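Side-chain contacts in SalCYP truncation (Salinispora tropica, PDB 7ABB), which belongs to the cytochrome P450 family and holds a heme c in a mostly helical fold: residues A195-T199 and E200-G204; A152-D155 and H156-I160. One frame throughout, in Å; residues are numbered along the deposited sequence.

Contact 1. Residues A195-T199 and E200-G204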
ATOM      1  N   ALA A 195      26.111  -6.881  -0.159  1.00 34.66           N
ATOM      2  CA  ALA A 195      27.546  -7.058  -0.385  1.00 40.43           C
ATOM      3  C   ALA A 195      28.178  -5.794  -0.962  1.00 39.62           C
ATOM      4  O   ALA A 195      29.324  -5.458  -0.624  1.00 41.34           O
ATOM      5  CB  ALA A 195      27.793  -8.252  -1.309  1.00 48.99           C
ATOM      6  N   ARG A 196      27.466  -5.103  -1.857  1.00 38.27           N
ATOM      7  CA  ARG A 196      27.954  -3.830  -2.383  1.00 33.40           C
ATOM      8  C   ARG A 196      28.221  -2.837  -1.261  1.00 42.94           C
ATOM      9  O   ARG A 196      29.287  -2.211  -1.207  1.00 38.22           O
ATOM     10  CB  ARG A 196      26.946  -3.245  -3.379  1.00 36.66           C
ATOM     11  CG  ARG A 196      27.326  -1.847  -3.913  1.00 38.37           C
ATOM     12  CD  ARG A 196      26.147  -1.110  -4.541  1.00 37.23           C
ATOM     13  NE  ARG A 196      25.774  -1.628  -5.850  1.00 37.08           N
ATOM     14  CZ  ARG A 196      26.416  -1.373  -6.985  1.00 44.68           C
ATOM     15  NH1 ARG A 196      27.512  -0.620  -6.996  1.00 47.49           N
ATOM     16  NH2 ARG A 196      25.960  -1.893  -8.117  1.00 42.75           N
ATOM     17  N   ARG A 197      27.254  -2.673  -0.354  1.00 34.87           N
ATOM     18  CA  ARG A 197      27.385  -1.658   0.679  1.00 30.12           C
ATOM     19  C   ARG A 197      28.388  -2.073   1.746  1.00 34.11           C
ATOM     20  O   ARG A 197      29.042  -1.212   2.336  1.00 39.60           O
ATOM     21  CB  ARG A 197      26.022  -1.363   1.295  1.00 28.75           C
ATOM     22  CG  ARG A 197      25.042  -0.760   0.300  1.00 36.32           C
ATOM     23  CD  ARG A 197      25.569   0.513  -0.340  1.00 31.21           C
ATOM     24  NE  ARG A 197      24.516   1.245  -1.044  1.00 36.74           N
ATOM     25  CZ  ARG A 197      24.666   1.929  -2.181  1.00 37.34           C
ATOM     26  NH1 ARG A 197      25.838   1.995  -2.804  1.00 37.50           N
ATOM     27  NH2 ARG A 197      23.619   2.552  -2.702  1.00 36.88           N
ATOM     28  N   ARG A 198      28.522  -3.373   2.002  1.00 38.01           N
ATOM     29  CA  ARG A 198      29.532  -3.822   2.951  1.00 42.79           C
ATOM     30  C   ARG A 198      30.931  -3.520   2.426  1.00 47.12           C
ATOM     31  O   ARG A 198      31.799  -3.066   3.176  1.00 44.73           O
ATOM     32  CB  ARG A 198      29.341  -5.312   3.235  1.00 36.79           C
ATOM     33  CG  ARG A 198      30.111  -5.798   4.454  1.00 60.64           C
ATOM     34  CD  ARG A 198      29.770  -7.241   4.814  1.00 63.69           C
ATOM     35  NE  ARG A 198      28.567  -7.363   5.642  1.00 53.94           N
ATOM     36  CZ  ARG A 198      28.496  -6.983   6.915  1.00 56.92           C
ATOM     37  NH1 ARG A 198      27.371  -7.149   7.599  1.00 57.02           N
ATOM     38  NH2 ARG A 198      29.550  -6.428   7.510  1.00 67.89           N
ATOM     39  N   THR A 199      31.148  -3.706   1.122  1.00 41.23           N
ATOM     40  CA  THR A 199      32.430  -3.363   0.514  1.00 53.10           C
ATOM     41  C   THR A 199      32.642  -1.855   0.457  1.00 49.35           C
ATOM     42  O   THR A 199      33.748  -1.369   0.715  1.00 47.98           O
ATOM     43  CB  THR A 199      32.503  -3.948  -0.892  1.00 43.98           C
ATOM     44  OG1 THR A 199      32.411  -5.374  -0.810  1.00 59.40           O
ATOM     45  CG2 THR A 199      33.822  -3.556  -1.561  1.00 54.84           C
ATOM     46  N   GLU A 200      31.606  -1.100   0.094  1.00 39.39           N
ATOM     47  CA  GLU A 200      31.685   0.354  -0.029  1.00 38.41           C
ATOM     48  C   GLU A 200      30.480   0.967   0.671  1.00 34.82           C
ATOM     49  O   GLU A 200      29.482   1.313   0.026  1.00 36.84           O
ATOM     50  CB  GLU A 200      31.732   0.784  -1.495  1.00 41.59           C
ATOM     51  CG  GLU A 200      33.098   0.615  -2.153  1.00 51.58           C
ATOM     52  CD  GLU A 200      33.102   1.110  -3.580  1.00 67.13           C
ATOM     53  OE1 GLU A 200      32.571   0.397  -4.459  1.00 73.70           O
ATOM     54  OE2 GLU A 200      33.612   2.224  -3.816  1.00 67.24           O
ATOM     55  N   PRO A 201      30.537   1.117   1.990  1.00 35.63           N
ATOM     56  CA  PRO A 201      29.414   1.736   2.703  1.00 40.36           C
ATOM     57  C   PRO A 201      29.300   3.214   2.375  1.00 35.53           C
ATOM     58  O   PRO A 201      30.298   3.894   2.109  1.00 39.21           O
ATOM     59  CB  PRO A 201      29.765   1.519   4.179  1.00 40.45           C
ATOM     60  CG  PRO A 201      31.227   1.336   4.194  1.00 43.17           C
ATOM     61  CD  PRO A 201      31.578   0.644   2.916  1.00 36.91           C
ATOM     62  N   VAL A 202      28.063   3.702   2.399  1.00 32.18           N
ATOM     63  CA  VAL A 202      27.721   5.077   2.046  1.00 32.04           C
ATOM     64  C   VAL A 202      27.017   5.726   3.232  1.00 30.43           C
ATOM     65  O   VAL A 202      25.992   5.223   3.704  1.00 29.31           O
ATOM     66  CB  VAL A 202      26.838   5.124   0.787  1.00 34.09           C
ATOM     67  CG1 VAL A 202      26.378   6.545   0.507  1.00 37.42           C
ATOM     68  CG2 VAL A 202      27.607   4.542  -0.398  1.00 35.79           C
ATOM     69  N   GLU A 203      27.554   6.851   3.702  1.00 31.02           N
ATOM     70  CA  GLU A 203      26.930   7.552   4.817  1.00 31.75           C
ATOM     71  C   GLU A 203      25.537   8.048   4.422  1.00 30.33           C
ATOM     72  O   GLU A 203      25.363   8.740   3.413  1.00 28.92           O
ATOM     73  CB  GLU A 203      27.790   8.729   5.266  1.00 35.48           C
ATOM     74  CG  GLU A 203      27.258   9.394   6.518  1.00 47.75           C
ATOM     75  CD  GLU A 203      28.271  10.305   7.170  1.00 65.40           C
ATOM     76  OE1 GLU A 203      28.362  11.482   6.766  1.00 76.68           O
ATOM     77  OE2 GLU A 203      28.990   9.837   8.081  1.00 79.95           O
ATOM     78  N   GLY A 204      24.531   7.687   5.226  1.00 29.31           N
ATOM     79  CA  GLY A 204      23.155   8.049   4.947  1.00 27.79           C
ATOM     80  C   GLY A 204      22.363   7.004   4.195  1.00 26.36           C
ATOM     81  O   GLY A 204      21.124   7.092   4.148  1.00 27.70           O
TER
HETATM   82  O   HOH W   1      29.287   0.545  -4.849  1.00 37.62           O
HETATM   83  O   HOH W   2      30.804  -1.810  -3.964  1.00 45.43           O
HETATM   84  O   HOH W   3      28.295   1.409  -2.501  1.00 29.84           O
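Glu200 N closes the last turn of helix 182-199 on Arg196 O at 2.9 Å, with an N-H...O angle of 156°, and Glu200 itself is the first residue to leave helical backbone angles. One carbonyl further on the pattern stops: Pro201 N lies 2.8 Å from Arg197 O but has no hydrogen to give, and Pro201 CD rests 3.2 Å from that oxygen. Within the turn, Ala195 O takes both Thr199 N and Thr199 OG1, which come from opposite faces of the carbonyl plane. The hydroxyl gets there because OG1 sits beside its own backbone N (chi1 -62°), folded back along the helix. Arg197 bends at chi2 (-57°), and Val202 CG2 lies over one face of its guanidinium, 3.9 Å from NH1. At the edge of the same group, in plane, a water accepts from NH1, at a doubtfully short distance, and donates to Glu200 O. Two further waters link Glu200 OE1 to Arg196: one donates to both OE1 and Arg196 O, the other accepts from Arg196 NH1 and donates only weakly to OE1; Arg196 NH1 and Glu200 OE1 stay 5.8 Å apart. Gly148 O and Asp205 hold the rest of the Arg197 head. This is a helix C-terminus followed by a proline, which cannot continue the amide bonding, on the surface of the P450 fold, where the chain turns toward helix 206-210.

Contact 2. Residues A152-D155 and H156-I160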
ATOM      1  N   ALA A 152      20.289   2.535 -11.894  1.00 30.57           N
ATOM      2  CA  ALA A 152      20.577   1.735 -13.077  1.00 32.01           C
ATOM      3  C   ALA A 152      19.885   0.379 -13.047  1.00 31.69           C
ATOM      4  O   ALA A 152      19.724  -0.237 -14.103  1.00 33.21           O
ATOM      5  CB  ALA A 152      22.091   1.542 -13.230  1.00 35.05           C
ATOM      6  N   ASP A 153      19.458  -0.098 -11.872  1.00 28.57           N
ATOM      7  CA  ASP A 153      18.833  -1.411 -11.749  1.00 27.49           C
ATOM      8  C   ASP A 153      17.319  -1.372 -11.921  1.00 25.40           C
ATOM      9  O   ASP A 153      16.667  -2.401 -11.730  1.00 29.44           O
ATOM     10  CB  ASP A 153      19.149  -2.034 -10.383  1.00 26.57           C
ATOM     11  CG  ASP A 153      20.637  -2.211 -10.137  1.00 33.10           C
ATOM     12  OD1 ASP A 153      21.418  -2.335 -11.112  1.00 34.43           O
ATOM     13  OD2 ASP A 153      21.028  -2.240  -8.947  1.00 33.24           O
ATOM     14  N   LEU A 154      16.749  -0.219 -12.289  1.00 26.05           N
ATOM     15  CA  LEU A 154      15.295  -0.089 -12.329  1.00 24.15           C
ATOM     16  C   LEU A 154      14.661  -1.096 -13.284  1.00 24.92           C
ATOM     17  O   LEU A 154      13.656  -1.734 -12.953  1.00 27.08           O
ATOM     18  CB  LEU A 154      14.910   1.336 -12.721  1.00 25.60           C
ATOM     19  CG  LEU A 154      13.410   1.668 -12.642  1.00 32.31           C
ATOM     20  CD1 LEU A 154      13.236   3.160 -12.487  1.00 50.92           C
ATOM     21  CD2 LEU A 154      12.633   1.172 -13.852  1.00 35.58           C
ATOM     22  N   ASP A 155      15.196  -1.212 -14.502  1.00 30.20           N
ATOM     23  CA  ASP A 155      14.592  -2.130 -15.460  1.00 28.26           C
ATOM     24  C   ASP A 155      14.614  -3.556 -14.926  1.00 28.84           C
ATOM     25  O   ASP A 155      13.642  -4.301 -15.090  1.00 31.63           O
ATOM     26  CB  ASP A 155      15.307  -2.040 -16.811  1.00 31.14           C
ATOM     27  CG  ASP A 155      15.058  -0.715 -17.530  1.00 42.21           C
ATOM     28  OD1 ASP A 155      13.971  -0.130 -17.362  1.00 41.71           O
ATOM     29  OD2 ASP A 155      15.956  -0.263 -18.274  1.00 51.85           O
ATOM     30  N   HIS A 156      15.699  -3.942 -14.249  1.00 28.42           N
ATOM     31  CA  HIS A 156      15.783  -5.281 -13.679  1.00 31.15           C
ATOM     32  C   HIS A 156      14.719  -5.477 -12.607  1.00 27.41           C
ATOM     33  O   HIS A 156      13.981  -6.468 -12.614  1.00 28.34           O
ATOM     34  CB  HIS A 156      17.181  -5.503 -13.101  1.00 30.08           C
ATOM     35  CG  HIS A 156      17.417  -6.889 -12.590  1.00 32.98           C
ATOM     36  ND1 HIS A 156      17.500  -7.185 -11.244  1.00 37.73           N
ATOM     37  CD2 HIS A 156      17.613  -8.059 -13.244  1.00 37.92           C
ATOM     38  CE1 HIS A 156      17.733  -8.477 -11.095  1.00 33.73           C
ATOM     39  NE2 HIS A 156      17.799  -9.031 -12.291  1.00 47.03           N
ATOM     40  N   LEU A 157      14.613  -4.523 -11.684  1.00 26.25           N
ATOM     41  CA  LEU A 157      13.660  -4.653 -10.596  1.00 26.28           C
ATOM     42  C   LEU A 157      12.232  -4.532 -11.105  1.00 27.33           C
ATOM     43  O   LEU A 157      11.332  -5.199 -10.582  1.00 23.92           O
ATOM     44  CB  LEU A 157      13.937  -3.601  -9.522  1.00 22.72           C
ATOM     45  CG  LEU A 157      15.259  -3.746  -8.755  1.00 24.49           C
ATOM     46  CD1 LEU A 157      15.302  -2.684  -7.685  1.00 24.31           C
ATOM     47  CD2 LEU A 157      15.408  -5.136  -8.178  1.00 27.36           C
ATOM     48  N   LEU A 158      11.999  -3.702 -12.125  1.00 24.84           N
ATOM     49  CA  LEU A 158      10.656  -3.617 -12.685  1.00 22.94           C
ATOM     50  C   LEU A 158      10.226  -4.964 -13.252  1.00 24.95           C
ATOM     51  O   LEU A 158       9.071  -5.375 -13.091  1.00 25.93           O
ATOM     52  CB  LEU A 158      10.613  -2.538 -13.765  1.00 24.80           C
ATOM     53  CG  LEU A 158       9.242  -2.178 -14.318  1.00 29.14           C
ATOM     54  CD1 LEU A 158       8.405  -1.501 -13.281  1.00 24.22           C
ATOM     55  CD2 LEU A 158       9.403  -1.251 -15.499  1.00 31.81           C
ATOM     56  N   ALA A 159      11.155  -5.670 -13.906  1.00 26.27           N
ATOM     57  CA  ALA A 159      10.858  -6.986 -14.461  1.00 30.28           C
ATOM     58  C   ALA A 159      10.506  -7.985 -13.365  1.00 35.84           C
ATOM     59  O   ALA A 159       9.608  -8.817 -13.538  1.00 30.28           O
ATOM     60  CB  ALA A 159      12.054  -7.483 -15.275  1.00 39.91           C
ATOM     61  N   ILE A 160      11.212  -7.932 -12.235  1.00 30.85           N
ATOM     62  CA  ILE A 160      10.869  -8.798 -11.109  1.00 29.36           C
ATOM     63  C   ILE A 160       9.459  -8.488 -10.620  1.00 29.05           C
ATOM     64  O   ILE A 160       8.633  -9.388 -10.427  1.00 29.76           O
ATOM     65  CB  ILE A 160      11.904  -8.640  -9.981  1.00 26.76           C
ATOM     66  CG1 ILE A 160      13.267  -9.156 -10.455  1.00 28.19           C
ATOM     67  CG2 ILE A 160      11.441  -9.383  -8.728  1.00 33.35           C
ATOM     68  CD1 ILE A 160      14.390  -8.997  -9.433  1.00 32.47           C
TER
HETATM   69  O   HOH W   4      18.351  -2.580 -14.864  1.00 31.33           O
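Leu154 O receives Leu158 N at 2.7 Å, and Leu158 CB packs against the same oxygen at 3.3 Å, so amide and side-chain root meet one carbonyl. Beyond it, Leu154, with CG anti to its backbone N (chi1 -173°), brings CD2 to 4.2 Å from Leu158 CB, an apolar i to i+4 pair. Asp153 O is used in a similar way: Leu157 N bonds to it with an N-H...O angle of 167°, while His156 CB stands 3.4 Å from it and Leu157 CB and CG also lie against it. The third bond, Ala159 N to Asp155 O at 3.1 Å, is less direct, its donor tilted 30° from the carbonyl plane. At the start of the helix a water bridges Ala152 O and His156 N, accepting from the amide at 3.0 Å. Asp153 is the N-cap residue, yet its carboxylate makes no capping bond; OD2 goes instead to the hydroxyl of Tyr189 on helix 182-199. The imidazole of His156 is carried outward from the turn and meets Phe177 with the ring planes nearly perpendicular. Leu154, Leu157 and Leu158 all reach helix 130-147, and Leu157 and Ile160 extend to Phe233 of helix 222-235. The chemistry is thus divided: backbone bonds and a water hold the opening turn, leucines join it to the neighbouring helices, and the Asp153 carboxylate serves the Tyr189 hydroxyl rather than capping an amide, though its charge near the helix start may still be favourable.

Contact 2 opens helix 154-165 and contact 1 ends helix 182-199, the next modelled helix in the chain, so the two lie in series. Their centres are 20 Å apart and their nearest atoms about 5 Å, without touching. Helix 182-199 connects them physically: Tyr189 on it meets residues of 152-160, and the same helix ends at Thr199, ten residues on. Gly148 and Pro150, just ahead of contact 2, also meet arginines of contact 1. The centre of contact 1 lies about 28 Å from that of the chain, against 20 Å for contact 2, where the Leu157 side chain comes within about 12 Å of the heme c.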